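Local coordinates for PRESAN domain-containing protein (Plasmodium falciparum, PDB 7D2W) that is of unknown function but, as a PHIST-family helical-bundle protein carrying a signal sequence, probably serves as a protein-binding module of the malaria parasite, at residues G82-P95 with H167-Q181. Numbering follows the deposited sequence.
Sequences GTKDLLKNLRGIAP and HTDLYVKYEKIFSEQ
Leu86 and His167, with CA atoms 6.7 Å apart, and the loop residue Ala94 and Phe178, with CA atoms 5.6 Å apart, are where the two backbones come closest. Helices 82-93 and 167-181 run parallel, their axes inclined by 12° and 10.2 Å apart at closest approach. At the N-terminal end His167 lays one ring face over the carbonyl group of Gly82, and its NE2 shares a hydrogen bond of 2.7 Å with OG1 of Thr83 near the ring plane. Leu86 directs CD1 to CB of Tyr171 and CD2 to CD1 of Leu170. Within the four-helix bundle of this PRESAN domain, helix 117-144 backs the pair, meeting Leu90 and Tyr174 through Cys120. Tyr171 is a knob in a hole formed by Leu86, Asn89, Leu90 and Ile93; CG anti to its backbone N (chi1 -166°) swings the ring across to the neighbouring helix, bringing CD1 within 3.4 Å of Leu90 CD2. The same ring makes a cation-pi contact with Lys165 of the second subunit. Ile93 CD1 touches both Tyr171 OH and Glu175 CG. The chain then passes over Phe178: Ala94 CA makes a CH-pi contact with one ring face, 3.9 Å from the centroid, while Ile93 CG1 meets the ring edge and Pro95 CD lies 3.6 Å from Phe178 CD1.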
ATOM      1  N   GLY A  82      12.028   0.848  -4.875  1.00 26.99           N
ATOM      2  CA  GLY A  82      10.748   0.165  -4.731  1.00 26.59           C
ATOM      3  C   GLY A  82      10.273  -0.469  -6.027  1.00 27.43           C
ATOM      4  O   GLY A  82       9.750  -1.590  -6.033  1.00 29.11           O
ATOM      5  N   THR A  83      10.435   0.242  -7.142  1.00 25.64           N
ATOM      6  CA  THR A  83      10.070  -0.319  -8.440  1.00 29.65           C
ATOM      7  C   THR A  83      10.943  -1.531  -8.789  1.00 34.69           C
ATOM      8  O   THR A  83      10.437  -2.573  -9.233  1.00 29.97           O
ATOM      9  CB  THR A  83      10.189   0.762  -9.509  1.00 28.76           C
ATOM     10  OG1 THR A  83       9.280   1.826  -9.211  1.00 29.05           O
ATOM     11  CG2 THR A  83       9.885   0.196 -10.905  1.00 29.28           C
ATOM     12  N   LYS A  84      12.260  -1.404  -8.612  1.00 27.17           N
ATOM     13  CA  LYS A  84      13.154  -2.539  -8.847  1.00 27.83           C
ATOM     14  C   LYS A  84      12.729  -3.749  -8.023  1.00 31.05           C
ATOM     15  O   LYS A  84      12.680  -4.873  -8.538  1.00 33.67           O
ATOM     16  CB  LYS A  84      14.600  -2.163  -8.511  1.00 35.37           C
ATOM     17  CG  LYS A  84      15.294  -1.207  -9.499  1.00 39.10           C
ATOM     18  CD  LYS A  84      16.834  -1.269  -9.358  1.00 51.61           C
ATOM     19  CE  LYS A  84      17.325  -2.723  -9.277  1.00 61.60           C
ATOM     20  NZ  LYS A  84      18.689  -3.009  -9.874  1.00 66.31           N
ATOM     21  N   ASP A  85      12.389  -3.528  -6.745  1.00 34.08           N
ATOM     22  CA  ASP A  85      11.962  -4.613  -5.865  1.00 32.39           C
ATOM     23  C   ASP A  85      10.659  -5.247  -6.342  1.00 32.07           C
ATOM     24  O   ASP A  85      10.494  -6.473  -6.280  1.00 33.70           O
ATOM     25  CB  ASP A  85      11.775  -4.094  -4.441  1.00 36.50           C
ATOM     26  CG  ASP A  85      13.087  -3.738  -3.762  1.00 34.78           C
ATOM     27  OD1 ASP A  85      14.174  -4.108  -4.260  1.00 41.95           O
ATOM     28  OD2 ASP A  85      13.015  -3.072  -2.718  1.00 47.61           O
ATOM     29  N   LEU A  86       9.705  -4.422  -6.767  1.00 29.12           N
ATOM     30  CA  LEU A  86       8.445  -4.941  -7.294  1.00 26.10           C
ATOM     31  C   LEU A  86       8.684  -5.838  -8.507  1.00 23.73           C
ATOM     32  O   LEU A  86       8.120  -6.935  -8.604  1.00 31.93           O
ATOM     33  CB  LEU A  86       7.528  -3.769  -7.655  1.00 26.17           C
ATOM     34  CG  LEU A  86       6.326  -4.109  -8.538  1.00 29.95           C
ATOM     35  CD1 LEU A  86       5.269  -4.793  -7.700  1.00 31.91           C
ATOM     36  CD2 LEU A  86       5.761  -2.841  -9.186  1.00 32.55           C
ATOM     37  N   LEU A  87       9.514  -5.384  -9.449  1.00 29.65           N
ATOM     38  CA  LEU A  87       9.769  -6.169 -10.653  1.00 32.54           C
ATOM     39  C   LEU A  87      10.514  -7.454 -10.323  1.00 34.88           C
ATOM     40  O   LEU A  87      10.282  -8.492 -10.954  1.00 31.18           O
ATOM     41  CB  LEU A  87      10.561  -5.344 -11.664  1.00 33.99           C
ATOM     42  CG  LEU A  87       9.784  -4.179 -12.272  1.00 37.39           C
ATOM     43  CD1 LEU A  87      10.700  -3.410 -13.202  1.00 42.58           C
ATOM     44  CD2 LEU A  87       8.546  -4.688 -13.007  1.00 40.61           C
ATOM     45  N   LYS A  88      11.416  -7.398  -9.344  1.00 29.75           N
ATOM     46  CA  LYS A  88      12.097  -8.605  -8.881  1.00 33.10           C
ATOM     47  C   LYS A  88      11.095  -9.593  -8.297  1.00 41.78           C
ATOM     48  O   LYS A  88      11.130 -10.797  -8.605  1.00 37.62           O
ATOM     49  CB  LYS A  88      13.165  -8.227  -7.844  1.00 29.17           C
ATOM     50  CG  LYS A  88      14.083  -9.373  -7.354  1.00 42.01           C
ATOM     51  CD  LYS A  88      15.127  -8.828  -6.363  1.00 52.85           C
ATOM     52  CE  LYS A  88      15.991  -9.925  -5.748  1.00 61.43           C
ATOM     53  NZ  LYS A  88      17.004 -10.475  -6.697  1.00 67.57           N
ATOM     54  N   ASN A  89      10.176  -9.098  -7.469  0.60 33.61           N
ATOM     55  CA  ASN A  89       9.198  -9.985  -6.847  0.60 37.48           C
ATOM     56  C   ASN A  89       8.204 -10.520  -7.870  0.60 37.27           C
ATOM     57  O   ASN A  89       7.799 -11.685  -7.793  0.60 38.39           O
ATOM     58  CB  ASN A  89       8.489  -9.255  -5.708  0.60 38.45           C
ATOM     59  CG  ASN A  89       9.459  -8.745  -4.665  0.60 40.45           C
ATOM     60  OD1 ASN A  89      10.543  -9.298  -4.502  0.60 40.34           O
ATOM     61  ND2 ASN A  89       9.086  -7.674  -3.968  0.60 40.28           N
ATOM     62  N   LEU A  90       7.808  -9.696  -8.844  1.00 36.57           N
ATOM     63  CA  LEU A  90       6.882 -10.163  -9.869  1.00 32.26           C
ATOM     64  C   LEU A  90       7.540 -11.181 -10.792  1.00 38.39           C
ATOM     65  O   LEU A  90       6.907 -12.168 -11.193  1.00 37.32           O
ATOM     66  CB  LEU A  90       6.342  -8.974 -10.662  1.00 29.34           C
ATOM     67  CG  LEU A  90       5.237  -8.180  -9.943  1.00 30.74           C
ATOM     68  CD1 LEU A  90       4.617  -7.129 -10.889  1.00 33.09           C
ATOM     69  CD2 LEU A  90       4.156  -9.097  -9.373  1.00 37.31           C
ATOM     70  N   ARG A  91       8.814 -10.966 -11.130  1.00 36.27           N
ATOM     71  CA  ARG A  91       9.531 -11.936 -11.946  1.00 35.26           C
ATOM     72  C   ARG A  91       9.554 -13.304 -11.280  1.00 36.81           C
ATOM     73  O   ARG A  91       9.474 -14.330 -11.962  1.00 40.20           O
ATOM     74  CB  ARG A  91      10.956 -11.444 -12.205  1.00 39.89           C
ATOM     75  CG  ARG A  91      11.731 -12.314 -13.162  1.00 54.48           C
ATOM     76  CD  ARG A  91      11.202 -12.178 -14.585  1.00 66.31           C
ATOM     77  NE  ARG A  91      10.312 -13.284 -14.929  1.00 76.45           N
ATOM     78  CZ  ARG A  91      10.177 -13.781 -16.152  1.00 79.54           C
ATOM     79  NH1 ARG A  91      10.875 -13.268 -17.156  1.00 81.57           N
ATOM     80  NH2 ARG A  91       9.344 -14.789 -16.371  1.00 80.24           N
ATOM     81  N   GLY A  92       9.621 -13.334  -9.949  1.00 46.00           N
ATOM     82  CA  GLY A  92       9.643 -14.600  -9.241  1.00 53.78           C
ATOM     83  C   GLY A  92       8.379 -15.415  -9.431  1.00 54.65           C
ATOM     84  O   GLY A  92       8.432 -16.644  -9.502  1.00 58.06           O
ATOM     85  N   ILE A  93       7.225 -14.748  -9.510  1.00 50.61           N
ATOM     86  CA  ILE A  93       5.950 -15.457  -9.592  1.00 51.41           C
ATOM     87  C   ILE A  93       5.383 -15.480 -11.002  1.00 45.92           C
ATOM     88  O   ILE A  93       4.369 -16.142 -11.238  1.00 53.04           O
ATOM     89  CB  ILE A  93       4.921 -14.866  -8.612  1.00 53.18           C
ATOM     90  CG1 ILE A  93       4.518 -13.460  -9.047  1.00 52.87           C
ATOM     91  CG2 ILE A  93       5.491 -14.851  -7.199  1.00 54.84           C
ATOM     92  CD1 ILE A  93       3.599 -12.759  -8.065  1.00 56.55           C
ATOM     93  N   ALA A  94       6.009 -14.785 -11.946  1.00 48.08           N
ATOM     94  CA  ALA A  94       5.614 -14.888 -13.338  1.00 52.34           C
ATOM     95  C   ALA A  94       5.847 -16.312 -13.847  1.00 63.69           C
ATOM     96  O   ALA A  94       6.802 -16.980 -13.439  1.00 64.61           O
ATOM     97  CB  ALA A  94       6.401 -13.896 -14.192  1.00 51.13           C
ATOM     98  N   PRO A  95       4.994 -16.803 -14.739  1.00 62.78           N
ATOM     99  CA  PRO A  95       5.178 -18.154 -15.275  1.00 67.88           C
ATOM    100  C   PRO A  95       6.241 -18.198 -16.365  1.00 66.58           C
ATOM    101  O   PRO A  95       6.638 -17.181 -16.937  1.00 61.76           O
ATOM    102  CB  PRO A  95       3.793 -18.515 -15.838  1.00 69.45           C
ATOM    103  CG  PRO A  95       2.900 -17.302 -15.593  1.00 70.68           C
ATOM    104  CD  PRO A  95       3.790 -16.148 -15.273  1.00 64.62           C
ATOM    105  N   HIS A 167       2.861   0.719  -6.149  1.00 23.14           N
ATOM    106  CA  HIS A 167       3.565  -0.563  -6.162  1.00 30.33           C
ATOM    107  C   HIS A 167       2.680  -1.677  -5.610  1.00 31.45           C
ATOM    108  O   HIS A 167       2.722  -2.814  -6.090  1.00 26.93           O
ATOM    109  CB  HIS A 167       4.861  -0.464  -5.356  1.00 32.13           C
ATOM    110  CG  HIS A 167       5.930   0.348  -6.020  1.00 27.43           C
ATOM    111  ND1 HIS A 167       6.886   1.039  -5.310  1.00 26.62           N
ATOM    112  CD2 HIS A 167       6.195   0.574  -7.329  1.00 28.41           C
ATOM    113  CE1 HIS A 167       7.696   1.657  -6.151  1.00 26.52           C
ATOM    114  NE2 HIS A 167       7.296   1.394  -7.382  1.00 30.01           N
ATOM    115  N   THR A 168       1.881  -1.364  -4.596  1.00 25.62           N
ATOM    116  CA  THR A 168       0.937  -2.341  -4.064  1.00 32.70           C
ATOM    117  C   THR A 168      -0.124  -2.685  -5.101  1.00 31.85           C
ATOM    118  O   THR A 168      -0.427  -3.863  -5.323  1.00 30.43           O
ATOM    119  CB  THR A 168       0.289  -1.794  -2.791  1.00 36.97           C
ATOM    120  OG1 THR A 168       1.308  -1.540  -1.823  1.00 31.40           O
ATOM    121  CG2 THR A 168      -0.715  -2.805  -2.202  1.00 30.54           C
ATOM    122  N   ASP A 169      -0.697  -1.662  -5.746  1.00 24.60           N
ATOM    123  CA  ASP A 169      -1.721  -1.897  -6.760  1.00 26.98           C
ATOM    124  C   ASP A 169      -1.200  -2.799  -7.870  1.00 26.53           C
ATOM    125  O   ASP A 169      -1.897  -3.728  -8.306  1.00 28.39           O
ATOM    126  CB  ASP A 169      -2.202  -0.570  -7.341  1.00 29.00           C
ATOM    127  CG  ASP A 169      -3.107   0.187  -6.396  1.00 35.35           C
ATOM    128  OD1 ASP A 169      -3.405  -0.334  -5.303  1.00 41.88           O
ATOM    129  OD2 ASP A 169      -3.490   1.320  -6.732  1.00 35.40           O
ATOM    130  N   LEU A 170       0.017  -2.529  -8.351  1.00 23.09           N
ATOM    131  CA  LEU A 170       0.590  -3.343  -9.417  1.00 24.40           C
ATOM    132  C   LEU A 170       0.847  -4.773  -8.950  1.00 28.78           C
ATOM    133  O   LEU A 170       0.575  -5.729  -9.681  1.00 27.49           O
ATOM    134  CB  LEU A 170       1.889  -2.700  -9.916  1.00 27.64           C
ATOM    135  CG  LEU A 170       1.714  -1.408 -10.726  1.00 26.76           C
ATOM    136  CD1 LEU A 170       3.071  -0.701 -10.934  1.00 29.07           C
ATOM    137  CD2 LEU A 170       1.074  -1.733 -12.060  1.00 26.28           C
ATOM    138  N   TYR A 171       1.393  -4.945  -7.747  1.00 28.84           N
ATOM    139  CA  TYR A 171       1.653  -6.299  -7.265  0.52 30.99           C
ATOM    140  C   TYR A 171       0.356  -7.100  -7.149  1.00 25.65           C
ATOM    141  O   TYR A 171       0.294  -8.247  -7.601  1.00 34.53           O
ATOM    142  CB  TYR A 171       2.404  -6.275  -5.929  0.52 32.35           C
ATOM    143  CG  TYR A 171       2.989  -7.636  -5.569  0.52 33.32           C
ATOM    144  CD1 TYR A 171       4.167  -8.083  -6.147  0.52 33.55           C
ATOM    145  CD2 TYR A 171       2.342  -8.479  -4.674  0.52 36.03           C
ATOM    146  CE1 TYR A 171       4.688  -9.328  -5.839  0.52 39.26           C
ATOM    147  CE2 TYR A 171       2.854  -9.726  -4.360  0.52 36.48           C
ATOM    148  CZ  TYR A 171       4.029 -10.144  -4.943  0.52 40.28           C
ATOM    149  OH  TYR A 171       4.549 -11.381  -4.632  0.52 52.96           O
ATOM    150  N   VAL A 172      -0.684  -6.507  -6.564  1.00 29.51           N
ATOM    151  CA  VAL A 172      -1.976  -7.173  -6.422  1.00 36.00           C
ATOM    152  C   VAL A 172      -2.521  -7.573  -7.789  1.00 37.94           C
ATOM    153  O   VAL A 172      -2.958  -8.713  -7.996  1.00 31.46           O
ATOM    154  CB  VAL A 172      -2.942  -6.242  -5.661  1.00 36.86           C
ATOM    155  CG1 VAL A 172      -4.397  -6.603  -5.908  1.00 47.55           C
ATOM    156  CG2 VAL A 172      -2.610  -6.264  -4.164  1.00 42.76           C
ATOM    157  N   LYS A 173      -2.483  -6.641  -8.747  1.00 31.47           N
ATOM    158  CA  LYS A 173      -2.998  -6.902 -10.090  1.00 33.45           C
ATOM    159  C   LYS A 173      -2.302  -8.091 -10.746  1.00 34.82           C
ATOM    160  O   LYS A 173      -2.963  -8.970 -11.309  1.00 30.07           O
ATOM    161  CB  LYS A 173      -2.849  -5.650 -10.961  1.00 34.80           C
ATOM    162  CG  LYS A 173      -3.224  -5.880 -12.444  1.00 36.12           C
ATOM    163  CD  LYS A 173      -3.432  -4.565 -13.193  1.00 38.58           C
ATOM    164  CE  LYS A 173      -2.098  -3.910 -13.543  1.00 39.98           C
ATOM    165  NZ  LYS A 173      -2.234  -2.504 -14.074  1.00 35.57           N
ATOM    166  N   TYR A 174      -0.961  -8.128 -10.709  1.00 25.34           N
ATOM    167  CA  TYR A 174      -0.249  -9.181 -11.421  1.00 32.47           C
ATOM    168  C   TYR A 174      -0.174 -10.465 -10.613  1.00 35.41           C
ATOM    169  O   TYR A 174      -0.074 -11.548 -11.199  1.00 34.85           O
ATOM    170  CB  TYR A 174       1.157  -8.708 -11.830  1.00 32.99           C
ATOM    171  CG  TYR A 174       1.033  -7.777 -12.996  1.00 34.96           C
ATOM    172  CD1 TYR A 174       0.756  -8.274 -14.269  1.00 35.69           C
ATOM    173  CD2 TYR A 174       1.088  -6.402 -12.820  1.00 32.64           C
ATOM    174  CE1 TYR A 174       0.577  -7.430 -15.338  1.00 39.71           C
ATOM    175  CE2 TYR A 174       0.910  -5.539 -13.889  1.00 32.32           C
ATOM    176  CZ  TYR A 174       0.647  -6.063 -15.138  1.00 39.23           C
ATOM    177  OH  TYR A 174       0.465  -5.217 -16.194  1.00 39.44           O
ATOM    178  N   GLU A 175      -0.217 -10.376  -9.280  1.00 31.53           N
ATOM    179  CA  GLU A 175      -0.257 -11.605  -8.496  1.00 35.23           C
ATOM    180  C   GLU A 175      -1.481 -12.430  -8.858  1.00 37.28           C
ATOM    181  O   GLU A 175      -1.402 -13.665  -8.964  1.00 39.00           O
ATOM    182  CB  GLU A 175      -0.255 -11.306  -7.002  1.00 33.34           C
ATOM    183  CG  GLU A 175       0.093 -12.538  -6.189  1.00 41.18           C
ATOM    184  CD  GLU A 175      -0.085 -12.335  -4.698  1.00 54.10           C
ATOM    185  OE1 GLU A 175      -0.357 -11.197  -4.280  1.00 55.65           O
ATOM    186  OE2 GLU A 175       0.042 -13.318  -3.942  1.00 57.55           O
ATOM    187  N   LYS A 176      -2.611 -11.763  -9.077  1.00 30.79           N
ATOM    188  CA  LYS A 176      -3.824 -12.478  -9.446  1.00 40.09           C
ATOM    189  C   LYS A 176      -3.688 -13.088 -10.833  1.00 45.58           C
ATOM    190  O   LYS A 176      -3.990 -14.271 -11.030  1.00 48.37           O
ATOM    191  CB  LYS A 176      -5.028 -11.538  -9.388  1.00 37.71           C
ATOM    192  CG  LYS A 176      -5.471 -11.190  -7.983  1.00 52.23           C
ATOM    193  CD  LYS A 176      -6.791 -10.428  -7.979  1.00 58.12           C
ATOM    194  CE  LYS A 176      -6.579  -8.933  -7.774  1.00 65.09           C
ATOM    195  NZ  LYS A 176      -7.475  -8.391  -6.710  1.00 67.71           N
ATOM    196  N   ILE A 177      -3.225 -12.296 -11.805  1.00 41.28           N
ATOM    197  CA  ILE A 177      -3.114 -12.789 -13.177  1.00 38.02           C
ATOM    198  C   ILE A 177      -2.134 -13.950 -13.250  1.00 34.39           C
ATOM    199  O   ILE A 177      -2.427 -14.991 -13.847  1.00 39.64           O
ATOM    200  CB  ILE A 177      -2.701 -11.659 -14.135  1.00 41.63           C
ATOM    201  CG1 ILE A 177      -3.649 -10.478 -14.022  1.00 34.49           C
ATOM    202  CG2 ILE A 177      -2.718 -12.153 -15.570  1.00 44.44           C
ATOM    203  CD1 ILE A 177      -3.094  -9.235 -14.668  1.00 39.21           C
ATOM    204  N   PHE A 178      -0.940 -13.781 -12.672  1.00 31.23           N
ATOM    205  CA  PHE A 178       0.076 -14.819 -12.799  1.00 36.57           C
ATOM    206  C   PHE A 178      -0.354 -16.107 -12.100  1.00 45.87           C
ATOM    207  O   PHE A 178      -0.159 -17.202 -12.633  1.00 47.76           O
ATOM    208  CB  PHE A 178       1.412 -14.324 -12.249  1.00 42.65           C
ATOM    209  CG  PHE A 178       2.098 -13.306 -13.128  1.00 41.08           C
ATOM    210  CD1 PHE A 178       1.809 -13.224 -14.482  1.00 47.55           C
ATOM    211  CD2 PHE A 178       3.042 -12.434 -12.591  1.00 44.46           C
ATOM    212  CE1 PHE A 178       2.442 -12.289 -15.289  1.00 48.56           C
ATOM    213  CE2 PHE A 178       3.677 -11.498 -13.393  1.00 44.51           C
ATOM    214  CZ  PHE A 178       3.373 -11.426 -14.745  1.00 45.29           C
ATOM    215  N   SER A 179      -0.961 -15.995 -10.917  0.52 45.79           N
ATOM    216  CA  SER A 179      -1.406 -17.190 -10.206  0.52 48.91           C
ATOM    217  C   SER A 179      -2.492 -17.930 -10.983  0.52 50.49           C
ATOM    218  O   SER A 179      -2.523 -19.167 -10.999  0.52 52.95           O
ATOM    219  CB  SER A 179      -1.901 -16.814  -8.811  0.52 48.32           C
ATOM    220  OG  SER A 179      -0.953 -16.011  -8.129  0.52 49.09           O
ATOM    221  N   GLU A 180      -3.389 -17.190 -11.642  1.00 50.64           N
ATOM    222  CA  GLU A 180      -4.433 -17.820 -12.441  1.00 51.72           C
ATOM    223  C   GLU A 180      -3.863 -18.462 -13.709  1.00 57.18           C
ATOM    224  O   GLU A 180      -4.356 -19.508 -14.155  1.00 48.69           O
ATOM    225  CB  GLU A 180      -5.505 -16.773 -12.758  1.00 56.04           C
ATOM    226  CG  GLU A 180      -6.479 -17.102 -13.883  1.00 69.01           C
ATOM    227  CD  GLU A 180      -7.536 -16.012 -14.061  1.00 79.59           C
ATOM    228  OE1 GLU A 180      -7.290 -14.861 -13.629  1.00 81.26           O
ATOM    229  OE2 GLU A 180      -8.611 -16.307 -14.627  1.00 83.11           O
ATOM    230  N   GLN A 181      -2.811 -17.870 -14.288  1.00 55.36           N
ATOM    231  CA  GLN A 181      -2.165 -18.479 -15.445  1.00 58.92           C
ATOM    232  C   GLN A 181      -1.478 -19.790 -15.082  1.00 58.80           C
ATOM    233  O   GLN A 181      -1.411 -20.704 -15.916  1.00 62.73           O
ATOM    234  CB  GLN A 181      -1.163 -17.497 -16.063  1.00 52.71           C
ATOM    235  CG  GLN A 181      -1.807 -16.492 -17.005  1.00 52.17           C
ATOM    236  CD  GLN A 181      -0.839 -15.440 -17.515  1.00 52.48           C
ATOM    237  OE1 GLN A 181       0.192 -15.164 -16.900  1.00 48.70           O
ATOM    238  NE2 GLN A 181      -1.182 -14.831 -18.639  1.00 60.79           N
TER